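Local coordinates for hypothetical protein APC35681 (Geobacillus stearothermophilus, PDB 1RFZ) that is of unknown function but belongs to the phosphatidylglycerophosphatase A family and may therefore hydrolyse the phosphate from phosphatidylglycerophosphate, at residues L130-L133 with G139-N142; E21-T26 with L76-R81. One frame throughout, in Å; residues are numbered along the deposited sequence.

Contact 1: L130-L133 with G139-N142; sequences LQYL and GKCN
Asn142 lays its side chain against the backbone end of Leu133, in the last turn of helix 129-134, and so illustrates how one amide can pin a loop to the helix it has just left. Its ND2 donates to Leu133 O at 3.0 Å, with a moderately bent N-H...O angle of 144°. The carbonyl is met from its flank: the C=O...N angle is 108°, and the donor lies somewhat off the carbonyl plane. The oxygen itself lies close to the plane of the amide. With CG beside its own backbone N, the amide of Asn142 is swung back toward the helix, while CB rests on Leu133 CB at 3.9 Å. A leucine in place of Asn142 would probably leave Leu133 O without this donor and the loop less firmly tied to the helix end. Beyond CB, the Leu133 side chain packs on Leu145, Asp146 and Val149 of helix 145-163.

The second touch sets a hydroxyl against the aliphatic part of a lysine and lies nearer the surface. Tyr132 CG stands anti to the backbone N (chi1 159°), which carries the phenol out to the extended chain of Lys140. The two side chains cross obliquely, with Tyr132 OH beside Lys140 CD, 3.1 Å away in this model. Lys140 NZ is 3.6 Å from Tyr132 OH, a proximity rather than a bond. Such a side-chain-to-main-chain bond, flanked by a tyrosine-lysine contact, is a local closure of a helix-loop-helix connection, here joining helices 129-134 and 145-163 of an all-helical fold.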
ATOM      1  N   LEU A 130       9.755  18.009  13.546  1.00 71.41           N
ATOM      2  CA  LEU A 130       8.723  18.199  12.534  1.00 72.49           C
ATOM      3  C   LEU A 130       8.322  19.663  12.508  1.00 75.73           C
ATOM      4  O   LEU A 130       8.100  20.251  11.439  1.00 73.78           O
ATOM      5  CB  LEU A 130       7.527  17.290  12.841  1.00 69.03           C
ATOM      6  CG  LEU A 130       7.885  15.793  12.709  1.00 67.04           C
ATOM      7  CD1 LEU A 130       6.738  14.900  13.191  1.00 63.38           C
ATOM      8  CD2 LEU A 130       8.250  15.489  11.244  1.00 63.66           C
ATOM      9  N   GLN A 131       8.263  20.247  13.701  1.00 78.60           N
ATOM     10  CA  GLN A 131       7.931  21.654  13.862  1.00 83.35           C
ATOM     11  C   GLN A 131       8.856  22.486  12.978  1.00 83.80           C
ATOM     12  O   GLN A 131       8.410  23.336  12.207  1.00 86.90           O
ATOM     13  CB  GLN A 131       8.120  22.063  15.320  1.00 87.14           C
ATOM     14  CG  GLN A 131       7.931  23.544  15.567  1.00 94.12           C
ATOM     15  CD  GLN A 131       6.495  23.984  15.371  1.00 99.16           C
ATOM     16  OE1 GLN A 131       6.190  25.179  15.411  1.00103.49           O
ATOM     17  NE2 GLN A 131       5.599  23.020  15.168  1.00103.32           N
ATOM     18  N   TYR A 132      10.154  22.229  13.097  1.00 85.50           N
ATOM     19  CA  TYR A 132      11.145  22.946  12.317  1.00 88.82           C
ATOM     20  C   TYR A 132      11.081  22.643  10.828  1.00 87.13           C
ATOM     21  O   TYR A 132      11.233  23.545  10.004  1.00 89.11           O
ATOM     22  CB  TYR A 132      12.554  22.631  12.829  1.00 97.14           C
ATOM     23  CG  TYR A 132      13.647  22.908  11.816  1.00104.35           C
ATOM     24  CD1 TYR A 132      13.840  24.187  11.297  1.00108.00           C
ATOM     25  CD2 TYR A 132      14.462  21.880  11.346  1.00108.51           C
ATOM     26  CE1 TYR A 132      14.811  24.432  10.333  1.00114.87           C
ATOM     27  CE2 TYR A 132      15.437  22.115  10.384  1.00115.22           C
ATOM     28  CZ  TYR A 132      15.605  23.390   9.880  1.00116.88           C
ATOM     29  OH  TYR A 132      16.558  23.622   8.914  1.00120.53           O
ATOM     30  N   LEU A 133      10.862  21.381  10.472  1.00 84.74           N
ATOM     31  CA  LEU A 133      10.832  21.012   9.064  1.00 83.87           C
ATOM     32  C   LEU A 133       9.606  21.507   8.328  1.00 86.85           C
ATOM     33  O   LEU A 133       9.657  21.746   7.118  1.00 84.17           O
ATOM     34  CB  LEU A 133      10.939  19.498   8.897  1.00 80.54           C
ATOM     35  CG  LEU A 133      12.259  18.834   9.264  1.00 76.85           C
ATOM     36  CD1 LEU A 133      12.427  18.831  10.771  1.00 76.43           C
ATOM     37  CD2 LEU A 133      12.264  17.416   8.737  1.00 74.95           C
ATOM     38  N   GLY A 139      13.287  29.136   5.273  1.00 92.26           N
ATOM     39  CA  GLY A 139      13.889  29.262   3.960  1.00 90.21           C
ATOM     40  C   GLY A 139      14.232  27.921   3.339  1.00 87.43           C
ATOM     41  O   GLY A 139      14.383  27.813   2.117  1.00 89.11           O
ATOM     42  N   LYS A 140      14.348  26.898   4.181  1.00 85.53           N
ATOM     43  CA  LYS A 140      14.668  25.549   3.726  1.00 84.31           C
ATOM     44  C   LYS A 140      13.417  24.771   3.292  1.00 82.87           C
ATOM     45  O   LYS A 140      12.380  24.840   3.950  1.00 81.74           O
ATOM     46  CB  LYS A 140      15.387  24.777   4.838  1.00 85.09           C
ATOM     47  CG  LYS A 140      16.895  24.967   4.902  1.00 86.54           C
ATOM     48  CD  LYS A 140      17.479  24.013   5.945  1.00 92.31           C
ATOM     49  CE  LYS A 140      19.009  23.989   5.970  1.00 95.69           C
ATOM     50  NZ  LYS A 140      19.524  23.042   7.019  1.00 95.29           N
ATOM     51  N   CYS A 141      13.533  24.035   2.184  1.00 82.78           N
ATOM     52  CA  CYS A 141      12.442  23.219   1.641  1.00 81.27           C
ATOM     53  C   CYS A 141      12.488  21.798   2.210  1.00 81.07           C
ATOM     54  O   CYS A 141      13.426  21.041   1.940  1.00 79.61           O
ATOM     55  CB  CYS A 141      12.542  23.147   0.117  1.00 80.22           C
ATOM     56  SG  CYS A 141      11.365  22.004  -0.630  1.00 77.42           S
ATOM     57  N   ASN A 142      11.465  21.440   2.985  1.00 80.41           N
ATOM     58  CA  ASN A 142      11.390  20.128   3.617  1.00 79.84           C
ATOM     59  C   ASN A 142      10.148  19.332   3.221  1.00 79.79           C
ATOM     60  O   ASN A 142       9.605  18.573   4.022  1.00 81.60           O
ATOM     61  CB  ASN A 142      11.439  20.292   5.136  1.00 80.17           C
ATOM     62  CG  ASN A 142      12.713  20.973   5.606  1.00 79.76           C
ATOM     63  OD1 ASN A 142      13.816  20.531   5.289  1.00 79.49           O
ATOM     64  ND2 ASN A 142      12.567  22.050   6.372  1.00 80.26           N
TER

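Contact 2: E21-T26 with L76-R81; sequences EERGVT and LAEDGR
Arg23 and Glu78 reach toward each other from opposite directions and form the ionic part of this contact, a salt bridge between Arg23 NH2 and Glu78 OE1 at 3.2 Å. The two backbones stay well apart, with 11.6 Å between Arg23 CA and Glu78 CA, and the side chains span that distance by different means. Glu78 is fully stretched as far as its carboxylate, CG being anti to the backbone N (chi1 -178°), whereas the Arg23 chain folds at its second and third torsions before presenting NH2.

As a hydrogen bond the pair is weak, since the N-H...O angle is only 125°. The guanidinium and carboxylate planes are 16° apart, yet OE1 approaches the guanidinium obliquely, and a paired two-pronged grip does not develop: Arg23 NH1 stands 4.1 Å from Glu78 OE2. The stronger polar partner of OE1 is the backbone N of Cys141, so one carboxylate oxygen serves both a loop amide and the arginine.

Backbone bonding shapes the arginine's side. Gly24, at positive phi, ends helix 13-22 in a Schellman motif, with Gly24 N bonded to Glu21 O at 3.2 Å; a side chain at Gly24 would be pressed against the preceding carbonyl.

Van der Waals packing completes the setting. The folded Arg23 chain rests on Ile71, Asp74 and Lys75 of helix 61-76 and on Leu145, while Leu76 makes an apolar contact with Leu76 of the second subunit.

Chemically, the contact depends more on opposite charge than on directed bonding: the buried arginine probably gains electrostatic compensation from Glu78, whose OE1 is also held by the amide of Cys141, which probably helps fix the carboxylate.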
ATOM      1  N   GLU A  21      21.511  14.528   8.892  1.00 72.54           N
ATOM      2  CA  GLU A  21      22.189  15.476   9.770  1.00 74.92           C
ATOM      3  C   GLU A  21      22.356  16.800   9.034  1.00 75.47           C
ATOM      4  O   GLU A  21      22.238  17.866   9.637  1.00 76.87           O
ATOM      5  CB  GLU A  21      23.566  14.936  10.165  1.00 77.20           C
ATOM      6  CG  GLU A  21      24.412  15.899  10.996  1.00 82.40           C
ATOM      7  CD  GLU A  21      24.202  15.740  12.497  1.00 86.23           C
ATOM      8  OE1 GLU A  21      24.480  14.633  13.017  1.00 87.06           O
ATOM      9  OE2 GLU A  21      23.766  16.719  13.155  1.00 89.41           O
ATOM     10  N   GLU A  22      22.619  16.713   7.728  1.00 76.30           N
ATOM     11  CA  GLU A  22      22.807  17.882   6.862  1.00 77.94           C
ATOM     12  C   GLU A  22      21.528  18.639   6.522  1.00 77.13           C
ATOM     13  O   GLU A  22      21.585  19.686   5.880  1.00 78.62           O
ATOM     14  CB  GLU A  22      23.490  17.477   5.559  1.00 81.17           C
ATOM     15  CG  GLU A  22      24.969  17.206   5.688  1.00 84.99           C
ATOM     16  CD  GLU A  22      25.554  16.625   4.419  1.00 88.80           C
ATOM     17  OE1 GLU A  22      25.276  17.177   3.332  1.00 91.77           O
ATOM     18  OE2 GLU A  22      26.296  15.620   4.508  1.00 92.55           O
ATOM     19  N   ARG A  23      20.378  18.099   6.928  1.00 75.92           N
ATOM     20  CA  ARG A  23      19.092  18.749   6.696  1.00 72.76           C
ATOM     21  C   ARG A  23      18.513  19.148   8.057  1.00 70.02           C
ATOM     22  O   ARG A  23      17.423  19.727   8.146  1.00 70.49           O
ATOM     23  CB  ARG A  23      18.140  17.813   5.959  1.00 75.57           C
ATOM     24  CG  ARG A  23      18.699  17.283   4.656  1.00 78.19           C
ATOM     25  CD  ARG A  23      19.044  18.405   3.698  1.00 82.75           C
ATOM     26  NE  ARG A  23      17.874  18.949   3.018  1.00 87.39           N
ATOM     27  CZ  ARG A  23      17.919  19.947   2.138  1.00 90.40           C
ATOM     28  NH1 ARG A  23      19.081  20.514   1.832  1.00 91.26           N
ATOM     29  NH2 ARG A  23      16.803  20.374   1.554  1.00 90.83           N
ATOM     30  N   GLY A  24      19.259  18.833   9.114  1.00 66.03           N
ATOM     31  CA  GLY A  24      18.837  19.190  10.454  1.00 65.65           C
ATOM     32  C   GLY A  24      18.337  18.056  11.332  1.00 66.86           C
ATOM     33  O   GLY A  24      18.155  18.228  12.551  1.00 65.26           O
ATOM     34  N   VAL A  25      18.135  16.881  10.745  1.00 66.88           N
ATOM     35  CA  VAL A  25      17.612  15.766  11.520  1.00 65.36           C
ATOM     36  C   VAL A  25      18.643  14.847  12.175  1.00 66.41           C
ATOM     37  O   VAL A  25      19.580  14.359  11.547  1.00 64.92           O
ATOM     38  CB  VAL A  25      16.628  14.926  10.671  1.00 62.62           C
ATOM     39  CG1 VAL A  25      15.897  13.938  11.568  1.00 61.31           C
ATOM     40  CG2 VAL A  25      15.630  15.861   9.936  1.00 60.72           C
ATOM     41  N   THR A  26      18.429  14.628  13.465  1.00 67.63           N
ATOM     42  CA  THR A  26      19.278  13.803  14.304  1.00 72.21           C
ATOM     43  C   THR A  26      18.553  12.532  14.667  1.00 72.08           C
ATOM     44  O   THR A  26      17.393  12.586  15.057  1.00 73.26           O
ATOM     45  CB  THR A  26      19.573  14.522  15.620  1.00 74.69           C
ATOM     46  OG1 THR A  26      20.524  15.558  15.386  1.00 80.86           O
ATOM     47  CG2 THR A  26      20.099  13.562  16.658  1.00 78.57           C
ATOM     48  N   LEU A  76      16.961  19.967  -4.809  1.00 77.89           N
ATOM     49  CA  LEU A  76      16.801  20.563  -6.133  1.00 78.09           C
ATOM     50  C   LEU A  76      15.685  21.594  -6.131  1.00 81.47           C
ATOM     51  O   LEU A  76      15.774  22.617  -6.810  1.00 79.64           O
ATOM     52  CB  LEU A  76      16.480  19.504  -7.190  1.00 72.63           C
ATOM     53  CG  LEU A  76      17.606  18.587  -7.641  1.00 69.20           C
ATOM     54  CD1 LEU A  76      17.452  17.229  -6.980  1.00 65.84           C
ATOM     55  CD2 LEU A  76      17.554  18.450  -9.153  1.00 66.87           C
ATOM     56  N   ALA A  77      14.624  21.314  -5.385  1.00 84.66           N
ATOM     57  CA  ALA A  77      13.497  22.234  -5.301  1.00 87.00           C
ATOM     58  C   ALA A  77      13.896  23.450  -4.459  1.00 87.35           C
ATOM     59  O   ALA A  77      13.280  24.511  -4.548  1.00 86.54           O
ATOM     60  CB  ALA A  77      12.286  21.527  -4.684  1.00 87.84           C
ATOM     61  N   GLU A  78      14.936  23.288  -3.647  1.00 88.40           N
ATOM     62  CA  GLU A  78      15.425  24.368  -2.798  1.00 91.26           C
ATOM     63  C   GLU A  78      16.423  25.208  -3.586  1.00 92.96           C
ATOM     64  O   GLU A  78      16.581  26.401  -3.325  1.00 95.26           O
ATOM     65  CB  GLU A  78      16.097  23.796  -1.549  1.00 92.20           C
ATOM     66  CG  GLU A  78      16.600  24.843  -0.575  1.00 90.95           C
ATOM     67  CD  GLU A  78      17.243  24.222   0.651  1.00 90.22           C
ATOM     68  OE1 GLU A  78      16.533  23.539   1.418  1.00 88.50           O
ATOM     69  OE2 GLU A  78      18.464  24.414   0.844  1.00 90.83           O
ATOM     70  N   ASP A  79      17.097  24.568  -4.544  1.00 94.60           N
ATOM     71  CA  ASP A  79      18.075  25.238  -5.400  1.00 94.37           C
ATOM     72  C   ASP A  79      17.415  25.521  -6.739  1.00 91.55           C
ATOM     73  O   ASP A  79      18.094  25.690  -7.744  1.00 91.48           O
ATOM     74  CB  ASP A  79      19.304  24.352  -5.668  1.00 99.20           C
ATOM     75  CG  ASP A  79      19.927  23.795  -4.405  1.00103.47           C
ATOM     76  OD1 ASP A  79      20.074  24.540  -3.413  1.00107.72           O
ATOM     77  OD2 ASP A  79      20.289  22.598  -4.418  1.00108.09           O
ATOM     78  N   GLY A  80      16.090  25.545  -6.750  1.00 88.90           N
ATOM     79  CA  GLY A  80      15.366  25.798  -7.981  1.00 87.28           C
ATOM     80  C   GLY A  80      15.895  25.101  -9.230  1.00 85.08           C
ATOM     81  O   GLY A  80      15.628  25.561 -10.339  1.00 85.78           O
ATOM     82  N   ARG A  81      16.636  24.003  -9.070  1.00 83.86           N
ATOM     83  CA  ARG A  81      17.188  23.270 -10.218  1.00 83.95           C
ATOM     84  C   ARG A  81      16.155  22.395 -10.958  1.00 83.91           C
ATOM     85  O   ARG A  81      16.416  21.923 -12.074  1.00 83.73           O
ATOM     86  CB  ARG A  81      18.366  22.393  -9.762  1.00 84.72           C
ATOM     87  CG  ARG A  81      19.758  22.948 -10.082  1.00 87.40           C
ATOM     88  CD  ARG A  81      20.404  22.242 -11.292  1.00 91.41           C
ATOM     89  NE  ARG A  81      21.738  22.768 -11.617  1.00 93.86           N
ATOM     90  CZ  ARG A  81      22.544  22.259 -12.548  1.00 94.20           C
ATOM     91  NH1 ARG A  81      22.164  21.204 -13.254  1.00 95.31           N
ATOM     92  NH2 ARG A  81      23.725  22.812 -12.782  1.00 94.52           N
TER

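In the fold
From the N terminus, helix 13-22 ends at the first segment of contact 2, and the chain then runs through helices 27-38, 47-58 and 61-76 before 76-81 returns to close that long loop. Contact 1 opens only afterwards, beyond helices 86-92, 99-109 and 115-125, and closes a short loop between helix 129-134 and helix 145-163. The two closures therefore follow in series, neither enclosing nor crossing the other. In space, however, their centres are about 9 Å apart, and they touch where Tyr132 CE2 packs on Arg23 O and through the shared carboxylate of Glu78. Together they bring the ends of helices 13-22, 61-76 and 129-134 to one side of the molecule.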